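Erythrocyte membrane protein 1 (Plasmodium falciparum, PDB 2XU0) probably binds host cell surface receptors at the infected red-cell surface, this part being its N-terminal segment and first Duffy-binding-like domain, which takes part in rosetting. Local coordinates at residues Val161-Thr164 with Ala165-Gly169; Ile199-Val203 with Arg204-Met208; Asp255-Thr258 with Ile259-Gln263; Lys409-Tyr412 with Tyr413-Phe417. The protein carries 10 engineered substitutions. All blocks are in the same frame, centred on the assembly; numbering follows the deposited sequence.

Interaction 1. Residues Val161-Thr164 with Ala165-Gly169; sequences VLVT and AKYEG
With CG1 swung anti to the amide N (chi1 172°), V163 presents that methyl to the ring of Y167, whose own chi1 of -77° sets CG anti to the carbonyl carbon and brings the ring back to the preceding turn. The two side chains run side by side, pointing the same way, with V163 CG1 4.1 Å from Y167 CD1. V163 O lies in the plane of the ring at its edge, 3.2 Å from CD1 of Y167. A branched aliphatic group beside an aromatic ring suits this partly exposed flank. K166 is bent at its last torsion, and its NZ stands 3.3 Å above the plane of the Y167 ring, toward the rim.

This i to i+4 spacing belongs to helix 154-175, one of the long helices of the Duffy binding domain. Successive backbone bonds hold the turns, from A165 N to V161 O, K166 N to L162 O, Y167 N to V163 O and E168 N to T164 O, the last at 2.8 Å.

The buried flank differs in character. A165 is small enough to let A267 and L268 of helix 249-268 come close. T164 hydrogen-bonds through OG1 to N142 and to the carbonyl of N160, while the buried carboxylate of E168 is met by R104 in a salt bridge and by S195.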
loop_
_atom_site.group_PDB
_atom_site.type_symbol
_atom_site.label_atom_id
_atom_site.label_comp_id
_atom_site.label_asym_id
_atom_site.label_seq_id
_atom_site.Cartn_x
_atom_site.Cartn_y
_atom_site.Cartn_z
ATOM N N VAL A 161 -3.941 17.729 11.935
ATOM C CA VAL A 161 -3.277 16.497 11.493
ATOM C C VAL A 161 -3.538 15.334 12.447
ATOM O O VAL A 161 -3.755 14.210 11.999
ATOM C CB VAL A 161 -1.767 16.724 11.148
ATOM C CG1 VAL A 161 -1.093 15.408 10.715
ATOM C CG2 VAL A 161 -1.618 17.781 10.044
ATOM N N LEU A 162 -3.577 15.606 13.764
ATOM C CA LEU A 162 -3.888 14.558 14.756
ATOM C C LEU A 162 -5.317 14.086 14.572
ATOM O O LEU A 162 -5.572 12.886 14.631
ATOM C CB LEU A 162 -3.665 15.029 16.203
ATOM C CG LEU A 162 -2.236 15.343 16.669
ATOM C CD1 LEU A 162 -2.221 15.543 18.162
ATOM C CD2 LEU A 162 -1.249 14.246 16.322
ATOM N N VAL A 163 -6.237 15.024 14.251
ATOM C CA VAL A 163 -7.659 14.711 13.978
ATOM C C VAL A 163 -7.730 13.796 12.740
ATOM O O VAL A 163 -8.450 12.796 12.766
ATOM C CB VAL A 163 -8.516 16.020 13.832
ATOM C CG1 VAL A 163 -9.956 15.721 13.362
ATOM C CG2 VAL A 163 -8.529 16.825 15.144
ATOM N N THR A 164 -6.922 14.100 11.674
ATOM C CA THR A 164 -6.887 13.267 10.454
ATOM C C THR A 164 -6.412 11.841 10.822
ATOM O O THR A 164 -7.057 10.849 10.461
ATOM C CB THR A 164 -5.924 13.924 9.416
ATOM O OG1 THR A 164 -6.373 15.229 9.060
ATOM C CG2 THR A 164 -5.725 13.087 8.179
ATOM N N ALA A 165 -5.289 11.758 11.556
ATOM C CA ALA A 165 -4.687 10.491 11.990
ATOM C C ALA A 165 -5.649 9.632 12.797
ATOM O O ALA A 165 -5.874 8.467 12.447
ATOM C CB ALA A 165 -3.397 10.765 12.763
ATOM N N LYS A 166 -6.283 10.222 13.839
ATOM C CA LYS A 166 -7.274 9.513 14.658
ATOM C C LYS A 166 -8.353 8.849 13.782
ATOM O O LYS A 166 -8.557 7.621 13.847
ATOM C CB LYS A 166 -7.913 10.485 15.674
ATOM C CG LYS A 166 -9.125 9.901 16.429
ATOM C CD LYS A 166 -10.008 10.999 17.036
ATOM C CE LYS A 166 -11.261 10.488 17.725
ATOM N NZ LYS A 166 -12.286 9.979 16.770
ATOM N N TYR A 167 -8.980 9.651 12.901
ATOM C CA TYR A 167 -10.048 9.138 12.042
ATOM C C TYR A 167 -9.616 8.167 11.012
ATOM O O TYR A 167 -10.247 7.111 10.887
ATOM C CB TYR A 167 -10.883 10.276 11.455
ATOM C CG TYR A 167 -11.855 10.840 12.471
ATOM C CD1 TYR A 167 -11.502 11.917 13.277
ATOM C CD2 TYR A 167 -13.093 10.238 12.692
ATOM C CE1 TYR A 167 -12.396 12.454 14.201
ATOM C CE2 TYR A 167 -13.987 10.749 13.636
ATOM C CZ TYR A 167 -13.640 11.868 14.377
ATOM O OH TYR A 167 -14.512 12.384 15.303
ATOM N N GLU A 168 -8.483 8.456 10.324
ATOM C CA GLU A 168 -7.930 7.525 9.319
ATOM C C GLU A 168 -7.644 6.151 9.965
ATOM O O GLU A 168 -8.027 5.114 9.412
ATOM C CB GLU A 168 -6.639 8.126 8.672
ATOM C CG GLU A 168 -5.960 7.205 7.659
ATOM C CD GLU A 168 -6.788 6.711 6.484
ATOM O OE1 GLU A 168 -7.756 7.407 6.092
ATOM O OE2 GLU A 168 -6.417 5.663 5.904
ATOM N N GLY A 169 -6.985 6.179 11.132
ATOM C CA GLY A 169 -6.683 4.990 11.925
ATOM C C GLY A 169 -7.940 4.239 12.307
ATOM O O GLY A 169 -8.012 3.012 12.166
#

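Interaction 2. Residues Ile199-Val203 with Arg204-Met208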
loop_
_atom_site.group_PDB
_atom_site.type_symbol
_atom_site.label_atom_id
_atom_site.label_comp_id
_atom_site.label_asym_id
_atom_site.label_seq_id
_atom_site.Cartn_x
_atom_site.Cartn_y
_atom_site.Cartn_z
ATOM N N ILE A 199 0.085 10.245 4.711
ATOM C CA ILE A 199 -0.185 11.479 5.468
ATOM C C ILE A 199 1.041 12.347 5.508
ATOM O O ILE A 199 0.954 13.559 5.270
ATOM C CB ILE A 199 -0.798 11.214 6.881
ATOM C CG1 ILE A 199 -2.281 10.726 6.724
ATOM C CG2 ILE A 199 -0.740 12.499 7.727
ATOM C CD1 ILE A 199 -2.898 9.901 7.972
ATOM N N GLY A 200 2.178 11.739 5.797
ATOM C CA GLY A 200 3.461 12.450 5.784
ATOM C C GLY A 200 3.744 13.070 4.428
ATOM O O GLY A 200 4.192 14.220 4.355
ATOM N N ASP A 201 3.436 12.322 3.332
ATOM C CA ASP A 201 3.627 12.904 1.991
ATOM C C ASP A 201 2.649 14.022 1.677
ATOM O O ASP A 201 3.030 14.972 1.006
ATOM C CB ASP A 201 3.713 11.835 0.880
ATOM C CG ASP A 201 5.044 11.097 0.904
ATOM O OD1 ASP A 201 5.982 11.577 1.594
ATOM O OD2 ASP A 201 5.120 9.995 0.329
ATOM N N ILE A 202 1.409 13.952 2.224
ATOM C CA ILE A 202 0.409 15.008 2.020
ATOM C C ILE A 202 0.888 16.266 2.763
ATOM O O ILE A 202 0.961 17.342 2.175
ATOM C CB ILE A 202 -1.031 14.560 2.468
ATOM C CG1 ILE A 202 -1.585 13.416 1.574
ATOM C CG2 ILE A 202 -1.980 15.759 2.470
ATOM C CD1 ILE A 202 -2.723 12.573 2.223
ATOM N N VAL A 203 1.249 16.097 4.042
ATOM C CA VAL A 203 1.762 17.162 4.886
ATOM C C VAL A 203 2.962 17.822 4.227
ATOM O O VAL A 203 3.020 19.047 4.184
ATOM C CB VAL A 203 2.081 16.648 6.320
ATOM C CG1 VAL A 203 2.921 17.655 7.104
ATOM C CG2 VAL A 203 0.798 16.317 7.081
ATOM N N ARG A 204 3.897 17.030 3.693
ATOM C CA ARG A 204 5.133 17.554 3.071
ATOM C C ARG A 204 4.975 18.092 1.653
ATOM O O ARG A 204 5.904 18.695 1.128
ATOM C CB ARG A 204 6.272 16.509 3.153
ATOM C CG ARG A 204 6.789 16.288 4.600
ATOM C CD ARG A 204 7.723 15.101 4.757
ATOM N NE ARG A 204 7.080 13.830 4.406
ATOM C CZ ARG A 204 7.619 12.624 4.583
ATOM N NH1 ARG A 204 8.817 12.498 5.149
ATOM N NH2 ARG A 204 6.971 11.542 4.197
ATOM N N GLY A 205 3.831 17.839 1.030
ATOM C CA GLY A 205 3.586 18.257 -0.343
ATOM C C GLY A 205 4.286 17.400 -1.385
ATOM O O GLY A 205 4.497 17.852 -2.512
ATOM N N ARG A 206 4.598 16.129 -1.032
ATOM C CA ARG A 206 5.264 15.152 -1.897
ATOM C C ARG A 206 4.251 14.170 -2.480
ATOM O O ARG A 206 4.549 13.530 -3.480
ATOM C CB ARG A 206 6.312 14.380 -1.095
ATOM C CG ARG A 206 7.494 15.235 -0.601
ATOM C CD ARG A 206 8.324 14.376 0.334
ATOM N NE ARG A 206 9.497 15.053 0.892
ATOM C CZ ARG A 206 10.399 14.435 1.647
ATOM N NH1 ARG A 206 10.281 13.141 1.911
ATOM N NH2 ARG A 206 11.442 15.095 2.113
ATOM N N ASP A 207 3.046 14.056 -1.860
ATOM C CA ASP A 207 2.010 13.144 -2.306
ATOM C C ASP A 207 1.634 13.375 -3.773
ATOM O O ASP A 207 1.527 14.529 -4.198
ATOM C CB ASP A 207 0.800 13.226 -1.359
ATOM C CG ASP A 207 -0.367 12.433 -1.845
ATOM O OD1 ASP A 207 -0.373 11.187 -1.634
ATOM O OD2 ASP A 207 -1.189 13.001 -2.583
ATOM N N MET A 208 1.474 12.292 -4.539
ATOM C CA MET A 208 1.200 12.325 -5.997
ATOM C C MET A 208 -0.298 12.337 -6.344
ATOM O O MET A 208 -0.649 12.525 -7.505
ATOM C CB MET A 208 1.793 11.071 -6.667
ATOM C CG MET A 208 3.293 11.049 -6.801
ATOM S SD MET A 208 3.747 9.485 -7.619
ATOM C CE MET A 208 3.957 8.447 -6.267
HETATM O O HOH W 1 8.929 10.748 1.562
#
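D201 O receives the amide of R206 in the bond that defines a Schellman motif, the C-terminal close of helix 186-204 in the Duffy binding domain. Among the backbone bonds, R206 N reaches D201 O at 2.8 Å, in the carbonyl plane, and D207 N reaches the same oxygen at 3.0 Å from 70° above that plane, so one carbonyl oxygen accepts from two amides, only the first of them in its plane. G205 N closes the inner bond to I202 O at 3.1 Å. The positive phi of G205, 76°, is readily adopted by a residue without a side chain, and it turns the chain away from the helix.

R204 uses both backbone and side chain on a single acceptor: its N binds G200 O, and its NE returns to G200 O at 2.9 Å in a weak bond. The bend at chi3 (-61°) folds the guanidinium back over this turn.

Charge pairing adds a second tie. R204 NH2 makes a salt bridge to D201 OD1 at 2.8 Å, though the hydrogen bond within it is bent and weak; the other oxygen of D201 pairs with R314. R204 also hydrogen-bonds to D307 O and meets W257 and Y308 in cation-pi contacts, while R206 pairs with E254 and D207 is held by Q311 and R135.

I202 and D207 lie side by side, I202 CG1 3.8 Å from D207 CG, a van der Waals contact of a methylene with a carboxylate carbon. One water donates to D201 OD1 at 3.1 Å and accepts from R206 NH1 at 2.8 Å, in the plane of the R206 guanidinium.

Interaction 3. Residues Asp255-Thr258 with Ile259-Gln263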
loop_
_atom_site.group_PDB
_atom_site.type_symbol
_atom_site.label_atom_id
_atom_site.label_comp_id
_atom_site.label_asym_id
_atom_site.label_seq_id
_atom_site.Cartn_x
_atom_site.Cartn_y
_atom_site.Cartn_z
ATOM N N ASP A 255 10.831 19.177 7.915
ATOM C CA ASP A 255 11.252 19.250 9.315
ATOM C C ASP A 255 10.046 19.260 10.209
ATOM O O ASP A 255 10.052 18.580 11.222
ATOM C CB ASP A 255 12.131 20.484 9.555
ATOM C CG ASP A 255 13.500 20.323 8.934
ATOM O OD1 ASP A 255 13.755 19.254 8.312
ATOM O OD2 ASP A 255 14.340 21.220 9.122
ATOM N N TRP A 256 8.974 19.951 9.803
ATOM C CA TRP A 256 7.757 19.907 10.587
ATOM C C TRP A 256 7.310 18.453 10.726
ATOM O O TRP A 256 7.003 18.025 11.831
ATOM C CB TRP A 256 6.647 20.768 9.963
ATOM C CG TRP A 256 5.484 20.958 10.898
ATOM C CD1 TRP A 256 5.350 21.926 11.847
ATOM C CD2 TRP A 256 4.359 20.079 11.057
ATOM N NE1 TRP A 256 4.177 21.745 12.547
ATOM C CE2 TRP A 256 3.553 20.612 12.090
ATOM C CE3 TRP A 256 3.946 18.891 10.419
ATOM C CZ2 TRP A 256 2.356 20.008 12.497
ATOM C CZ3 TRP A 256 2.748 18.305 10.808
ATOM C CH2 TRP A 256 1.978 18.850 11.851
ATOM N N TRP A 257 7.300 17.681 9.610
ATOM C CA TRP A 257 6.882 16.285 9.654
ATOM C C TRP A 257 7.761 15.493 10.607
ATOM O O TRP A 257 7.265 14.842 11.522
ATOM C CB TRP A 257 6.877 15.636 8.253
ATOM C CG TRP A 257 6.501 14.177 8.318
ATOM C CD1 TRP A 257 7.358 13.114 8.313
ATOM C CD2 TRP A 257 5.215 13.651 8.682
ATOM N NE1 TRP A 257 6.661 11.940 8.509
ATOM C CE2 TRP A 257 5.355 12.246 8.808
ATOM C CE3 TRP A 257 3.946 14.231 8.886
ATOM C CZ2 TRP A 257 4.266 11.408 9.044
ATOM C CZ3 TRP A 257 2.862 13.399 9.126
ATOM C CH2 TRP A 257 3.029 12.006 9.223
ATOM N N THR A 258 9.067 15.545 10.370
ATOM C CA THR A 258 10.073 14.857 11.162
ATOM C C THR A 258 9.930 15.140 12.645
ATOM O O THR A 258 10.025 14.209 13.443
ATOM C CB THR A 258 11.454 15.196 10.615
ATOM O OG1 THR A 258 11.486 14.756 9.254
ATOM C CG2 THR A 258 12.577 14.516 11.395
ATOM N N ILE A 259 9.664 16.411 12.998
ATOM C CA ILE A 259 9.530 16.846 14.377
ATOM C C ILE A 259 8.259 16.333 15.041
ATOM O O ILE A 259 8.307 15.906 16.197
ATOM C CB ILE A 259 9.735 18.384 14.499
ATOM C CG1 ILE A 259 11.238 18.746 14.342
ATOM C CG2 ILE A 259 9.193 18.932 15.836
ATOM C CD1 ILE A 259 11.488 20.157 13.699
ATOM N N ASN A 260 7.140 16.315 14.305
ATOM C CA ASN A 260 5.863 15.914 14.878
ATOM C C ASN A 260 5.414 14.513 14.570
ATOM O O ASN A 260 4.352 14.121 15.047
ATOM C CB ASN A 260 4.783 16.932 14.479
ATOM C CG ASN A 260 5.051 18.308 15.034
ATOM O OD1 ASN A 260 4.784 18.588 16.198
ATOM N ND2 ASN A 260 5.681 19.152 14.250
ATOM N N ARG A 261 6.181 13.752 13.768
ATOM C CA ARG A 261 5.775 12.401 13.340
ATOM C C ARG A 261 5.423 11.443 14.468
ATOM O O ARG A 261 4.535 10.622 14.305
ATOM C CB ARG A 261 6.779 11.776 12.346
ATOM C CG ARG A 261 8.130 11.403 12.965
ATOM C CD ARG A 261 9.143 10.968 11.921
ATOM N NE ARG A 261 8.831 9.661 11.333
ATOM C CZ ARG A 261 9.240 8.496 11.814
ATOM N NH1 ARG A 261 9.964 8.448 12.928
ATOM N NH2 ARG A 261 8.938 7.373 11.188
ATOM N N GLU A 262 6.104 11.568 15.620
ATOM C CA GLU A 262 5.880 10.707 16.773
ATOM C C GLU A 262 4.473 10.844 17.343
ATOM O O GLU A 262 3.833 9.825 17.541
ATOM C CB GLU A 262 6.948 10.950 17.837
ATOM C CG GLU A 262 6.789 10.017 19.018
ATOM C CD GLU A 262 7.738 10.319 20.157
ATOM O OE1 GLU A 262 7.252 10.541 21.289
ATOM O OE2 GLU A 262 8.968 10.320 19.921
ATOM N N GLN A 263 3.999 12.080 17.599
ATOM C CA GLN A 263 2.634 12.376 18.098
ATOM C C GLN A 263 1.604 11.978 17.045
ATOM O O GLN A 263 0.564 11.386 17.379
ATOM C CB GLN A 263 2.442 13.877 18.364
ATOM C CG GLN A 263 3.509 14.557 19.183
ATOM C CD GLN A 263 3.181 16.014 19.347
ATOM O OE1 GLN A 263 2.206 16.380 20.017
ATOM N NE2 GLN A 263 3.980 16.874 18.717
HETATM O O HOH W 2 8.856 13.011 15.906
#
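I259 N binds D255 O at 2.8 Å in regular helical fashion, but the bond from R261 N to W257 O is weak, and helix 249-268 is kinked where the amides of E262 and Q263 lack a bond to the turn before. A water fills the break: it accepts from E262 N at 3.1 Å and donates to T258 O at 3.0 Å.

Two tryptophans each take a residue four positions on over a ring face. N260 crosses W256 at about a right angle; its ND2 stands 3.3 Å above the indole plane and its CB lies over the six-membered ring in a CH-pi contact. That same ND2 donates to W256 O at 3.0 Å, beside the backbone bond from N260 N, so one carbonyl accepts twice from one residue. An asparagine is short enough for both tasks. The helix turn puts R261 CB over the W257 face, 4.1 Å from the centroid of the five-membered ring. A chi1 of 70° then swings CG into the crowded position between N and carbonyl carbon, with R261 CG 3.4 Å from T258 O.

Polar ends then leave the helix. N260 binds L48 and G50, within the N-terminal segment, while W257 NE1 and R261 NE both bind OD2 of D307. Because a positively charged group and an indole N-H converge on that oxygen, D307 probably stays ionised, and its charge would help fix the orientation of both side chains.

Interaction 4. Residues Lys409-Tyr412 with Tyr413-Phe417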
loop_
_atom_site.group_PDB
_atom_site.type_symbol
_atom_site.label_atom_id
_atom_site.label_comp_id
_atom_site.label_asym_id
_atom_site.label_seq_id
_atom_site.Cartn_x
_atom_site.Cartn_y
_atom_site.Cartn_z
ATOM N N LYS A 409 21.572 15.163 -12.375
ATOM C CA LYS A 409 22.793 15.795 -11.861
ATOM C C LYS A 409 22.467 16.534 -10.561
ATOM O O LYS A 409 23.225 16.433 -9.593
ATOM C CB LYS A 409 23.384 16.786 -12.890
ATOM C CG LYS A 409 23.846 16.160 -14.210
ATOM C CD LYS A 409 22.901 16.478 -15.378
ATOM C CE LYS A 409 23.317 17.677 -16.209
ATOM N NZ LYS A 409 23.038 18.969 -15.525
ATOM N N ASN A 410 21.324 17.275 -10.555
ATOM C CA ASN A 410 20.804 18.050 -9.423
ATOM C C ASN A 410 20.206 17.141 -8.336
ATOM O O ASN A 410 19.966 15.955 -8.585
ATOM C CB ASN A 410 19.779 19.090 -9.898
ATOM C CG ASN A 410 18.591 18.513 -10.632
ATOM O OD1 ASN A 410 18.610 18.332 -11.856
ATOM N ND2 ASN A 410 17.524 18.217 -9.902
ATOM N N ASN A 411 19.973 17.696 -7.133
ATOM C CA ASN A 411 19.418 16.948 -6.004
ATOM C C ASN A 411 17.877 17.061 -5.924
ATOM O O ASN A 411 17.287 18.003 -6.464
ATOM C CB ASN A 411 20.079 17.412 -4.697
ATOM C CG ASN A 411 20.140 16.371 -3.601
ATOM O OD1 ASN A 411 19.133 15.775 -3.195
ATOM N ND2 ASN A 411 21.324 16.179 -3.048
ATOM N N TYR A 412 17.239 16.068 -5.276
ATOM C CA TYR A 412 15.798 15.961 -5.006
ATOM C C TYR A 412 15.603 15.026 -3.801
ATOM O O TYR A 412 16.529 14.273 -3.472
ATOM C CB TYR A 412 14.973 15.554 -6.250
ATOM C CG TYR A 412 15.338 14.225 -6.878
ATOM C CD1 TYR A 412 14.624 13.069 -6.575
ATOM C CD2 TYR A 412 16.367 14.131 -7.816
ATOM C CE1 TYR A 412 14.945 11.843 -7.160
ATOM C CE2 TYR A 412 16.713 12.904 -8.390
ATOM C CZ TYR A 412 15.993 11.764 -8.065
ATOM O OH TYR A 412 16.317 10.551 -8.625
ATOM N N TYR A 413 14.446 15.123 -3.098
ATOM C CA TYR A 413 14.172 14.353 -1.869
ATOM C C TYR A 413 14.340 12.820 -1.954
ATOM O O TYR A 413 14.770 12.201 -0.971
ATOM C CB TYR A 413 12.841 14.765 -1.183
ATOM C CG TYR A 413 11.612 14.719 -2.072
ATOM C CD1 TYR A 413 10.877 13.546 -2.224
ATOM C CD2 TYR A 413 11.169 15.857 -2.738
ATOM C CE1 TYR A 413 9.740 13.503 -3.039
ATOM C CE2 TYR A 413 10.022 15.835 -3.533
ATOM C CZ TYR A 413 9.315 14.656 -3.687
ATOM O OH TYR A 413 8.192 14.664 -4.484
ATOM N N ASP A 414 14.036 12.222 -3.123
ATOM C CA ASP A 414 14.125 10.768 -3.331
ATOM C C ASP A 414 15.489 10.261 -3.806
ATOM O O ASP A 414 15.676 9.041 -3.879
ATOM C CB ASP A 414 13.039 10.316 -4.329
ATOM C CG ASP A 414 11.615 10.309 -3.809
ATOM O OD1 ASP A 414 11.429 10.309 -2.570
ATOM O OD2 ASP A 414 10.685 10.252 -4.640
ATOM N N LYS A 415 16.424 11.174 -4.164
ATOM C CA LYS A 415 17.752 10.826 -4.703
ATOM C C LYS A 415 18.552 9.846 -3.845
ATOM O O LYS A 415 18.913 8.796 -4.360
ATOM C CB LYS A 415 18.581 12.074 -5.040
ATOM C CG LYS A 415 19.644 11.827 -6.093
ATOM C CD LYS A 415 20.483 13.061 -6.333
ATOM C CE LYS A 415 21.240 12.975 -7.637
ATOM N NZ LYS A 415 22.089 14.176 -7.854
ATOM N N GLU A 416 18.786 10.145 -2.543
ATOM C CA GLU A 416 19.548 9.244 -1.657
ATOM C C GLU A 416 18.941 7.853 -1.582
ATOM O O GLU A 416 19.699 6.881 -1.502
ATOM C CB GLU A 416 19.714 9.809 -0.242
ATOM C CG GLU A 416 20.736 10.928 -0.109
ATOM C CD GLU A 416 22.200 10.525 -0.179
ATOM O OE1 GLU A 416 23.026 11.383 -0.565
ATOM O OE2 GLU A 416 22.525 9.363 0.160
ATOM N N PHE A 417 17.578 7.744 -1.584
ATOM C CA PHE A 417 16.925 6.422 -1.508
ATOM C C PHE A 417 17.260 5.569 -2.728
ATOM O O PHE A 417 17.676 4.423 -2.579
ATOM C CB PHE A 417 15.404 6.547 -1.355
ATOM C CG PHE A 417 14.784 5.275 -0.845
ATOM C CD1 PHE A 417 14.400 5.157 0.487
ATOM C CD2 PHE A 417 14.509 4.218 -1.712
ATOM C CE1 PHE A 417 13.796 3.993 0.947
ATOM C CE2 PHE A 417 13.910 3.050 -1.248
ATOM C CZ PHE A 417 13.580 2.937 0.083
HETATM O O HOH W 3 17.707 12.811 -1.286
#
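Over one face of the Y412 ring stand CB and the backbone N of K415; CB lies 3.9 Å from the ring centroid and 10° off the normal, a CH-pi contact close to the centre. Near CE1 of Y412 comes D414 CB, 3.7 Å away, with the carboxylate plane of D414 steeply turned against the ring. W405 and K404 of helix 371-407 also touch the side chain of Y412, which suits a residue with a broad apolar surface and a polar tip.

Y412 reaches this place because chi1 is 59°, which puts CG between the backbone N and the carbonyl carbon and folds the ring over the turn that follows. K415 crosses the ring at about a right angle, and its chain, extended beyond CG, carries the aliphatic part past the tyrosine before the ammonium group goes on to the backbone. There NZ donates to N410 O at 2.9 Å from well above the carbonyl plane, and more weakly to K409 O at 3.1 Å. T408 O is a further weak acceptor. The length of a lysine, with three N-H groups at its end, suits a chain that must pass the ring and still meet the carbonyls of N410 and K409.

Beside the ring a water donates to Y412 O at 2.9 Å and accepts from E416 N at 3.1 Å, bridging the two. The i to i+3 bond from K415 N to Y412 O, at 3.2 Å, closes a type I beta turn from Y412 to K415, leading from the linker after helix 371-407 into helix 415-423 of the C-terminal Duffy-binding-like subdomain.

Overall arrangement
From the N terminus the four contacts follow in series; each is local, so none encloses another and none crosses. Interaction 1 lies within helix 154-175, interaction 2 ends helix 186-204, and interaction 3 lies on helix 249-268; all three fall within the Duffy binding domain. Their helices pack together: V161 and E168 meet V203 and I199, L162 and V161 meet Q263 and W256, and G200 and V203 meet W257 and W256. Interaction 4 belongs to the C-terminal subdomain; its centre is about 30 Å from that of interaction 1, but it touches interaction 2 through R206 and Y413, joining the loop after helix 186-204 to the turn at 412-415.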